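Local structure of DNA endonuclease I-CeuI (Chlamydomonas eugametos, 2EX5) at residues C[38-43]-C[92-97]; C[53-58]-C[98-103]; C[68-73]-C[78-83]. The protein cuts DNA as a magnesium-dependent LAGLIDADG homing endonuclease involved in intron homing, making a staggered cut at a degenerate site of 17-19 base pairs. The protein carries 1 engineered substitution. All blocks are in the same frame, centred on the assembly; numbering follows the deposited sequence.

Interaction 1 of 3, residues C[38-43]-C[92-97]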
loop_
_atom_site.group_PDB
_atom_site.type_symbol
_atom_site.label_atom_id
_atom_site.label_comp_id
_atom_site.label_asym_id
_atom_site.label_seq_id
_atom_site.Cartn_x
_atom_site.Cartn_y
_atom_site.Cartn_z
ATOM N N LYS C 38 12.954 15.695 14.248
ATOM C CA LYS C 38 13.970 16.658 13.778
ATOM C C LYS C 38 14.861 16.069 12.642
ATOM O O LYS C 38 15.090 16.759 11.620
ATOM C CB LYS C 38 14.804 17.216 14.963
ATOM C CG LYS C 38 15.978 18.239 14.568
ATOM C CD LYS C 38 16.859 18.491 15.788
ATOM C CE LYS C 38 17.485 19.887 15.722
ATOM N NZ LYS C 38 18.560 19.957 16.759
ATOM N N LEU C 39 15.363 14.834 12.810
ATOM C CA LEU C 39 16.088 14.141 11.683
ATOM C C LEU C 39 15.373 14.216 10.292
ATOM O O LEU C 39 15.986 14.513 9.264
ATOM C CB LEU C 39 16.343 12.657 12.039
ATOM C CG LEU C 39 17.168 11.896 10.965
ATOM C CD1 LEU C 39 18.539 12.500 10.611
ATOM C CD2 LEU C 39 17.391 10.490 11.482
ATOM N N PHE C 40 14.060 13.980 10.294
ATOM C CA PHE C 40 13.270 14.008 9.048
ATOM C C PHE C 40 12.423 15.284 8.792
ATOM O O PHE C 40 11.716 15.380 7.774
ATOM C CB PHE C 40 12.436 12.699 8.922
ATOM C CG PHE C 40 13.294 11.413 8.876
ATOM C CD1 PHE C 40 14.180 11.204 7.847
ATOM C CD2 PHE C 40 13.172 10.436 9.844
ATOM C CE1 PHE C 40 14.940 10.071 7.795
ATOM C CE2 PHE C 40 13.926 9.301 9.813
ATOM C CZ PHE C 40 14.828 9.132 8.785
ATOM N N GLN C 41 12.476 16.271 9.693
ATOM C CA GLN C 41 11.673 17.513 9.518
ATOM C C GLN C 41 10.184 17.240 9.257
ATOM O O GLN C 41 9.627 17.615 8.217
ATOM C CB GLN C 41 12.217 18.399 8.382
ATOM C CG GLN C 41 13.716 18.566 8.254
ATOM C CD GLN C 41 14.140 18.936 6.780
ATOM O OE1 GLN C 41 13.410 19.667 6.051
ATOM N NE2 GLN C 41 15.347 18.439 6.353
ATOM N N ILE C 42 9.544 16.653 10.256
ATOM C CA ILE C 42 8.241 16.053 10.182
ATOM C C ILE C 42 7.346 16.955 10.986
ATOM O O ILE C 42 7.684 17.237 12.091
ATOM C CB ILE C 42 8.271 14.630 10.875
ATOM C CG1 ILE C 42 9.002 13.627 9.996
ATOM C CG2 ILE C 42 6.900 14.143 11.188
ATOM C CD1 ILE C 42 9.197 12.312 10.664
ATOM N N ASP C 43 6.193 17.369 10.437
ATOM C CA ASP C 43 5.225 18.130 11.224
ATOM C C ASP C 43 4.517 17.317 12.368
ATOM O O ASP C 43 3.714 16.391 12.096
ATOM C CB ASP C 43 4.228 18.843 10.305
ATOM C CG ASP C 43 4.872 19.983 9.494
ATOM O OD1 ASP C 43 5.891 19.768 8.800
ATOM O OD2 ASP C 43 4.341 21.102 9.531
ATOM N N ASN C 92 10.515 9.254 1.835
ATOM C CA ASN C 92 9.538 10.345 1.521
ATOM C C ASN C 92 8.139 10.216 2.190
ATOM O O ASN C 92 7.371 11.192 2.250
ATOM C CB ASN C 92 9.286 10.561 0.014
ATOM C CG ASN C 92 10.493 10.724 -0.793
ATOM O OD1 ASN C 92 11.600 10.912 -0.264
ATOM N ND2 ASN C 92 10.329 10.568 -2.136
ATOM N N GLY C 93 7.814 9.056 2.730
ATOM C CA GLY C 93 6.580 8.881 3.475
ATOM C C GLY C 93 6.678 8.542 4.943
ATOM O O GLY C 93 5.673 8.123 5.552
ATOM N N VAL C 94 7.866 8.714 5.528
ATOM C CA VAL C 94 8.118 8.628 6.948
ATOM C C VAL C 94 7.066 9.266 7.857
ATOM O O VAL C 94 6.740 8.787 8.985
ATOM C CB VAL C 94 9.575 9.153 7.255
ATOM C CG1 VAL C 94 9.732 10.769 7.000
ATOM C CG2 VAL C 94 10.064 8.729 8.659
ATOM N N LYS C 95 6.429 10.289 7.353
ATOM C CA LYS C 95 5.431 11.021 8.103
ATOM C C LYS C 95 4.290 10.160 8.593
ATOM O O LYS C 95 3.936 10.191 9.763
ATOM C CB LYS C 95 4.949 12.177 7.235
ATOM C CG LYS C 95 3.639 12.825 7.702
ATOM C CD LYS C 95 3.383 14.078 6.896
ATOM C CE LYS C 95 1.947 14.581 7.156
ATOM N NZ LYS C 95 1.644 13.967 8.397
ATOM N N VAL C 96 3.715 9.344 7.709
ATOM C CA VAL C 96 2.761 8.270 8.142
ATOM C C VAL C 96 3.363 7.161 9.036
ATOM O O VAL C 96 2.692 6.631 9.907
ATOM C CB VAL C 96 2.035 7.709 6.868
ATOM C CG1 VAL C 96 0.797 6.880 7.201
ATOM C CG2 VAL C 96 1.587 8.911 5.957
ATOM N N LEU C 97 4.621 6.772 8.811
ATOM C CA LEU C 97 5.375 5.870 9.754
ATOM C C LEU C 97 5.467 6.491 11.204
ATOM O O LEU C 97 5.282 5.831 12.243
ATOM C CB LEU C 97 6.789 5.713 9.143
ATOM C CG LEU C 97 7.093 4.338 8.554
ATOM C CD1 LEU C 97 5.879 3.768 7.831
ATOM C CD2 LEU C 97 8.385 4.263 7.774
#
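F40 and I42 both close on V94, and the two methyl branches of the valine share the work. CG2 of V94 lies 3.7 Å from CD2 of the F40 ring and meets it obliquely. CG1 of V94 sits 3.8 Å from CB of F40 and 4.0 Å from CD1 of I42, so that one methyl touches both residues. The valine torsion (chi1 68°) sets CG2 anti to the backbone N and puts CG1 between N and the carbonyl carbon. In the LAGLIDADG fold the contact joins the C-terminal end of helix 29-40 to the first turn of helix 94-104, where G93 is the N-cap and V94 follows it. Q41 leaves the helix with positive phi (52°) in a Schellman motif, the turn that carries the chain from F40 to I42 and lets both side chains meet V94. The extended I42 chain (chi2 173°) brings CD1 to the valine. L119 of strand 118-123 touches both F40 and V94. CG of L39 stands 4.1 Å above one face of the F40 ring, over its centre.

Interaction 2 of 3, residues C[53-58]-C[98-103]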
loop_
_atom_site.group_PDB
_atom_site.type_symbol
_atom_site.label_atom_id
_atom_site.label_comp_id
_atom_site.label_asym_id
_atom_site.label_seq_id
_atom_site.Cartn_x
_atom_site.Cartn_y
_atom_site.Cartn_z
ATOM N N LEU C 53 -8.160 6.437 11.484
ATOM C CA LEU C 53 -8.882 5.789 10.408
ATOM C C LEU C 53 -8.029 5.822 9.155
ATOM O O LEU C 53 -8.130 4.941 8.383
ATOM C CB LEU C 53 -10.271 6.454 10.135
ATOM C CG LEU C 53 -11.663 6.033 10.649
ATOM C CD1 LEU C 53 -11.719 4.883 11.551
ATOM C CD2 LEU C 53 -12.585 7.212 11.250
ATOM N N PHE C 54 -7.315 6.922 8.918
ATOM C CA PHE C 54 -6.389 7.100 7.798
ATOM C C PHE C 54 -5.212 6.079 7.994
ATOM O O PHE C 54 -4.840 5.400 7.068
ATOM C CB PHE C 54 -5.859 8.553 7.716
ATOM C CG PHE C 54 -4.785 8.792 6.590
ATOM C CD1 PHE C 54 -5.165 9.237 5.327
ATOM C CD2 PHE C 54 -3.442 8.522 6.811
ATOM C CE1 PHE C 54 -4.219 9.466 4.293
ATOM C CE2 PHE C 54 -2.528 8.706 5.811
ATOM C CZ PHE C 54 -2.909 9.184 4.569
ATOM N N LEU C 55 -4.695 5.907 9.208
ATOM C CA LEU C 55 -3.654 4.978 9.378
ATOM C C LEU C 55 -4.207 3.556 9.137
ATOM O O LEU C 55 -3.488 2.745 8.597
ATOM C CB LEU C 55 -3.060 5.112 10.746
ATOM C CG LEU C 55 -2.022 4.118 11.306
ATOM C CD1 LEU C 55 -0.710 4.220 10.407
ATOM C CD2 LEU C 55 -1.733 4.362 12.782
ATOM N N ALA C 56 -5.457 3.252 9.533
ATOM C CA ALA C 56 -6.065 1.941 9.295
ATOM C C ALA C 56 -5.994 1.596 7.819
ATOM O O ALA C 56 -5.520 0.524 7.485
ATOM C CB ALA C 56 -7.486 1.821 9.820
ATOM N N GLY C 57 -6.340 2.505 6.939
ATOM C CA GLY C 57 -6.318 2.258 5.485
ATOM C C GLY C 57 -4.897 2.076 5.028
ATOM O O GLY C 57 -4.552 1.225 4.180
ATOM N N PHE C 58 -4.001 2.840 5.614
ATOM C CA PHE C 58 -2.599 2.744 5.191
ATOM C C PHE C 58 -2.009 1.332 5.498
ATOM O O PHE C 58 -1.225 0.818 4.743
ATOM C CB PHE C 58 -1.853 3.783 5.987
ATOM C CG PHE C 58 -0.435 3.855 5.667
ATOM C CD1 PHE C 58 -0.026 4.439 4.500
ATOM C CD2 PHE C 58 0.515 3.360 6.539
ATOM C CE1 PHE C 58 1.279 4.545 4.233
ATOM C CE2 PHE C 58 1.834 3.416 6.222
ATOM C CZ PHE C 58 2.188 3.998 5.072
ATOM N N TYR C 98 5.730 7.807 11.219
ATOM C CA TYR C 98 5.746 8.610 12.468
ATOM C C TYR C 98 4.352 8.621 13.125
ATOM O O TYR C 98 4.182 8.321 14.311
ATOM C CB TYR C 98 6.289 10.028 12.177
ATOM C CG TYR C 98 6.382 10.840 13.425
ATOM C CD1 TYR C 98 7.502 10.764 14.222
ATOM C CD2 TYR C 98 5.325 11.652 13.846
ATOM C CE1 TYR C 98 7.580 11.449 15.445
ATOM C CE2 TYR C 98 5.410 12.364 15.042
ATOM C CZ TYR C 98 6.554 12.258 15.810
ATOM O OH TYR C 98 6.648 12.888 16.997
ATOM N N LEU C 99 3.344 8.827 12.320
ATOM C CA LEU C 99 1.966 8.652 12.822
ATOM C C LEU C 99 1.757 7.283 13.473
ATOM O O LEU C 99 1.304 7.234 14.627
ATOM C CB LEU C 99 0.954 8.878 11.709
ATOM C CG LEU C 99 -0.450 9.443 11.793
ATOM C CD1 LEU C 99 -1.355 8.644 10.828
ATOM C CD2 LEU C 99 -1.061 9.634 13.279
ATOM N N ALA C 100 2.081 6.145 12.790
ATOM C CA ALA C 100 1.975 4.827 13.494
ATOM C C ALA C 100 2.668 4.758 14.866
ATOM O O ALA C 100 2.096 4.281 15.857
ATOM C CB ALA C 100 2.519 3.703 12.603
ATOM N N LEU C 101 3.935 5.187 14.906
ATOM C CA LEU C 101 4.756 5.265 16.159
ATOM C C LEU C 101 4.001 6.029 17.238
ATOM O O LEU C 101 3.779 5.587 18.390
ATOM C CB LEU C 101 6.030 6.004 15.773
ATOM C CG LEU C 101 7.446 5.531 16.116
ATOM C CD1 LEU C 101 7.672 3.980 15.965
ATOM C CD2 LEU C 101 8.484 6.337 15.366
ATOM N N GLU C 102 3.503 7.186 16.792
ATOM C CA GLU C 102 2.721 8.072 17.651
ATOM C C GLU C 102 1.442 7.367 18.132
ATOM O O GLU C 102 1.184 7.391 19.323
ATOM C CB GLU C 102 2.536 9.436 16.969
ATOM C CG GLU C 102 1.964 10.457 17.856
ATOM C CD GLU C 102 2.970 11.315 18.562
ATOM O OE1 GLU C 102 3.085 11.180 19.787
ATOM O OE2 GLU C 102 3.634 12.101 17.928
ATOM N N VAL C 103 0.700 6.658 17.257
ATOM C CA VAL C 103 -0.448 5.889 17.754
ATOM C C VAL C 103 -0.167 4.617 18.518
ATOM O O VAL C 103 -0.928 4.293 19.458
ATOM C CB VAL C 103 -1.685 5.679 16.734
ATOM C CG1 VAL C 103 -1.367 5.996 15.376
ATOM C CG2 VAL C 103 -2.395 4.361 16.924
#
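V103 N donates to L99 O at 2.8 Å, a bond that closes one turn of helix 94-104, and L99 also touches L55 of helix 49-62. The latter helix carries the LAGLIDADG motif itself, beginning LAG at L55 and ending near G61 and E62, which bind the first magnesium ion. The short helical segments cross at -118°, with 10.6 Å between their axes at closest approach. There are no hydrogen bonds between them, and the evidence for contact is apolar packing centred on L55. Its CG is anti to the backbone N (chi1 172°), which sends the isobutyl group across to the other helix: CB of L55 meets CD1 of L99 at 3.9 Å, while CD2 of L55 is 3.8 Å from CA of A100. F136 of helix 126-141 touches both L55 and V103 and borders the same buried patch, whereas F54, one residue earlier, meets the ring of F144 of the second subunit. An alanine in place of L55 would lose CD1 and CD2, is likely to leave A100 without its apolar mate, and would probably open a gap between the helices. The other branch, CD1 of L55, rests 3.9 Å from CB of A100.

Interaction 3 of 3, residues C[68-73]-C[78-83]. With CA (calcium ion), chain F; nucleotides of chain B.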
loop_
_atom_site.group_PDB
_atom_site.type_symbol
_atom_site.label_atom_id
_atom_site.label_comp_id
_atom_site.label_asym_id
_atom_site.label_seq_id
_atom_site.Cartn_x
_atom_site.Cartn_y
_atom_site.Cartn_z
ATOM N N SER C 68 6.998 -16.224 11.545
ATOM C CA SER C 68 8.106 -16.962 11.035
ATOM C C SER C 68 8.454 -18.220 11.863
ATOM O O SER C 68 8.281 -18.232 13.092
ATOM C CB SER C 68 9.243 -15.974 10.881
ATOM O OG SER C 68 10.399 -16.743 10.706
ATOM N N THR C 69 8.903 -19.310 11.200
ATOM C CA THR C 69 9.230 -20.514 11.908
ATOM C C THR C 69 10.599 -20.932 11.505
ATOM O O THR C 69 10.841 -21.217 10.340
ATOM C CB THR C 69 8.203 -21.656 11.698
ATOM O OG1 THR C 69 6.992 -21.283 12.316
ATOM C CG2 THR C 69 8.659 -22.983 12.400
ATOM N N LYS C 70 11.500 -21.005 12.492
ATOM C CA LYS C 70 12.937 -21.032 12.197
ATOM C C LYS C 70 13.703 -21.855 13.203
ATOM O O LYS C 70 13.301 -22.010 14.344
ATOM C CB LYS C 70 13.484 -19.608 12.154
ATOM C CG LYS C 70 13.070 -18.913 13.452
ATOM C CD LYS C 70 13.735 -17.572 13.688
ATOM C CE LYS C 70 13.191 -16.454 12.854
ATOM N NZ LYS C 70 13.750 -15.294 13.603
ATOM N N LYS C 71 14.818 -22.416 12.759
ATOM C CA LYS C 71 15.591 -23.270 13.650
ATOM C C LYS C 71 16.257 -22.379 14.697
ATOM O O LYS C 71 16.846 -21.326 14.347
ATOM C CB LYS C 71 16.663 -24.057 12.875
ATOM C CG LYS C 71 16.182 -25.370 12.318
ATOM C CD LYS C 71 17.218 -25.903 11.370
ATOM C CE LYS C 71 16.828 -25.560 9.925
ATOM N NZ LYS C 71 15.307 -25.550 9.713
ATOM N N LEU C 72 16.172 -22.822 15.951
ATOM C CA LEU C 72 16.956 -22.286 17.006
ATOM C C LEU C 72 17.450 -23.454 17.855
ATOM O O LEU C 72 16.672 -23.993 18.642
ATOM C CB LEU C 72 16.083 -21.390 17.839
ATOM C CG LEU C 72 16.773 -20.216 18.500
ATOM C CD1 LEU C 72 15.787 -19.355 19.310
ATOM C CD2 LEU C 72 17.889 -20.753 19.356
ATOM N N ALA C 73 18.745 -23.798 17.721
ATOM C CA ALA C 73 19.399 -24.967 18.391
ATOM C C ALA C 73 19.173 -25.116 19.896
ATOM O O ALA C 73 18.966 -26.243 20.401
ATOM C CB ALA C 73 20.885 -24.983 18.086
ATOM N N GLY C 78 14.000 -26.867 19.215
ATOM C CA GLY C 78 14.960 -26.689 18.099
ATOM C C GLY C 78 14.465 -25.717 17.072
ATOM O O GLY C 78 15.150 -25.378 16.128
ATOM N N LEU C 79 13.254 -25.234 17.296
ATOM C CA LEU C 79 12.661 -24.283 16.397
ATOM C C LEU C 79 11.821 -23.249 17.163
ATOM O O LEU C 79 11.344 -23.503 18.247
ATOM C CB LEU C 79 11.886 -24.986 15.267
ATOM C CG LEU C 79 10.464 -25.450 15.463
ATOM C CD1 LEU C 79 10.008 -26.341 14.175
ATOM C CD2 LEU C 79 10.406 -26.267 16.679
ATOM N N VAL C 80 11.668 -22.072 16.610
ATOM C CA VAL C 80 10.847 -21.034 17.325
ATOM C C VAL C 80 9.837 -20.510 16.306
ATOM O O VAL C 80 10.168 -20.422 15.137
ATOM C CB VAL C 80 11.693 -19.853 17.864
ATOM C CG1 VAL C 80 12.602 -19.296 16.724
ATOM C CG2 VAL C 80 10.753 -18.688 18.417
ATOM N N VAL C 81 8.636 -20.229 16.762
ATOM C CA VAL C 81 7.592 -19.625 15.962
ATOM C C VAL C 81 7.477 -18.140 16.375
ATOM O O VAL C 81 7.294 -17.784 17.527
ATOM C CB VAL C 81 6.260 -20.390 16.187
ATOM C CG1 VAL C 81 5.171 -19.966 15.222
ATOM C CG2 VAL C 81 6.503 -21.938 16.111
ATOM N N ASP C 82 7.578 -17.248 15.426
ATOM C CA ASP C 82 7.821 -15.895 15.846
ATOM C C ASP C 82 6.976 -14.901 15.126
ATOM O O ASP C 82 7.251 -14.676 13.976
ATOM C CB ASP C 82 9.295 -15.544 15.648
ATOM C CG ASP C 82 9.779 -14.499 16.716
ATOM O OD1 ASP C 82 9.184 -14.424 17.839
ATOM O OD2 ASP C 82 10.757 -13.800 16.456
ATOM N N PRO C 83 6.046 -14.202 15.859
ATOM C CA PRO C 83 5.171 -13.144 15.330
ATOM C C PRO C 83 5.903 -11.779 15.209
ATOM O O PRO C 83 6.741 -11.386 16.089
ATOM C CB PRO C 83 4.049 -13.057 16.387
ATOM C CG PRO C 83 4.633 -13.467 17.644
ATOM C CD PRO C 83 5.853 -14.352 17.316
HETATM CA CA CA F . 10.415 -12.271 18.647
ATOM P P DC B 19 10.660 -18.174 7.200
ATOM O OP1 DC B 19 10.602 -19.407 6.355
ATOM O OP2 DC B 19 9.940 -18.359 8.522
ATOM O "O5'" DC B 19 12.132 -17.697 7.394
ATOM C "C5'" DC B 19 12.909 -17.363 6.267
ATOM C "C4'" DC B 19 14.352 -17.235 6.764
ATOM O "O4'" DC B 19 14.522 -15.874 7.254
ATOM C "C3'" DC B 19 14.708 -18.111 7.945
ATOM O "O3'" DC B 19 15.973 -18.685 7.549
ATOM C "C2'" DC B 19 14.791 -17.142 9.163
ATOM C "C1'" DC B 19 15.087 -15.771 8.523
ATOM N N1 DC B 19 14.383 -14.532 9.153
ATOM C C2 DC B 19 15.160 -13.472 9.541
ATOM O O2 DC B 19 16.408 -13.574 9.427
ATOM N N3 DC B 19 14.557 -12.391 10.133
ATOM C C4 DC B 19 13.259 -12.310 10.347
ATOM N N4 DC B 19 12.799 -11.170 10.907
ATOM C C5 DC B 19 12.431 -13.381 9.940
ATOM C C6 DC B 19 13.035 -14.450 9.377
ATOM P P DG B 20 17.043 -19.326 8.567
ATOM O OP1 DG B 20 17.993 -19.982 7.636
ATOM O OP2 DG B 20 16.503 -20.090 9.700
ATOM O "O5'" DG B 20 17.954 -18.093 9.091
ATOM C "C5'" DG B 20 18.802 -17.197 8.292
ATOM C "C4'" DG B 20 19.774 -16.664 9.328
ATOM O "O4'" DG B 20 19.284 -15.444 9.998
ATOM C "C3'" DG B 20 20.126 -17.713 10.418
ATOM O "O3'" DG B 20 21.532 -17.935 10.336
ATOM C "C2'" DG B 20 19.741 -17.121 11.752
ATOM C "C1'" DG B 20 19.391 -15.663 11.434
ATOM N N9 DG B 20 18.133 -15.135 11.958
ATOM C C8 DG B 20 16.922 -15.747 11.946
ATOM N N7 DG B 20 16.001 -14.954 12.435
ATOM C C5 DG B 20 16.654 -13.793 12.801
ATOM C C6 DG B 20 16.144 -12.634 13.421
ATOM O O6 DG B 20 14.971 -12.401 13.714
ATOM N N1 DG B 20 17.098 -11.690 13.648
ATOM C C2 DG B 20 18.392 -11.873 13.322
ATOM N N2 DG B 20 19.181 -10.810 13.620
ATOM N N3 DG B 20 18.895 -12.996 12.769
ATOM C C4 DG B 20 17.949 -13.886 12.511
HETATM O O HOH W 1 11.509 -13.648 13.737
HETATM O O HOH W 2 8.033 -11.547 18.118
HETATM O O HOH W 3 10.755 -10.370 20.345
HETATM O O HOH W 4 8.993 -13.373 20.668
HETATM O O HOH W 5 12.002 -13.796 19.627
HETATM O O HOH W 6 11.707 -11.170 17.145
#
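K70 and V80 face each other as a hydrogen-bonded antiparallel pair in the hairpin of strands 63-71 and 79-90, with K70 N to V80 O at 3.0 Å and V80 N to K70 O at 2.8 Å. The local strand directions differ by 161°, and S68 and D82 form the next hydrogen-bonded pair. The K70 side chain starts on the DNA side of the sheet, which it shares with S68, V80 and D82. Its CB lies near the phosphate oxygen OP2 of DG20 of chain B. CG, placed between backbone N and carbonyl carbon (chi1 52°), runs alongside V80 and presses on it, with K70 CG only 3.3 Å from V80 CG1. CD still touches that methyl group and nears N7 of DG20. A bend at chi3 (75°) then turns CE to the guanine, and K70 NZ donates to N7 of DG20 at 2.6 Å and, weakly, to O6 of DG20 at 3.1 Å. NZ of K70 also donates to a water at 2.8 Å, and this water passes a bond on to OD2 of D82. Both carboxylate oxygens of D82 bind the calcium ion, OD1 at 2.6 Å, and five waters complete the shell; D82 is a ligand of the second magnesium site, here occupied by calcium. S68 OG at 2.8 Å and the T69 backbone N both donate to OP2 of DC19 of chain B. T69, L79 and V81 point to the other side of the sheet, where T69 and V81 pack on helix 171-185. Because N7 and O6 are both major-groove acceptors of guanine, a lysine donating here would probably favour that base over adenine, although its O6 bond is weak; the geometry is consistent with base readout linked through water to the metal ligand.

From the N terminus, the end of helix 29-40 opens interaction 1 and helix 49-62 opens interaction 2. Strands 63-71 and 79-90 follow, and interaction 3 closes there first, across only four intervening residues. Helix 94-104 then closes interaction 1 with its first turn and interaction 2 with the next residues, so these two loops cross, and interaction 3 is nested inside both. Interactions 1 and 2 adjoin, with V96 packed on F54 and F58, and both touch the second subunit. Interaction 3 lies across the chain's centre, its nearest atoms about 15 Å from interaction 2. Interactions 1 and 2 thus tie helices 29-40 and 49-62 to helix 94-104, while interaction 3 pairs hairpin strands that contact DNA.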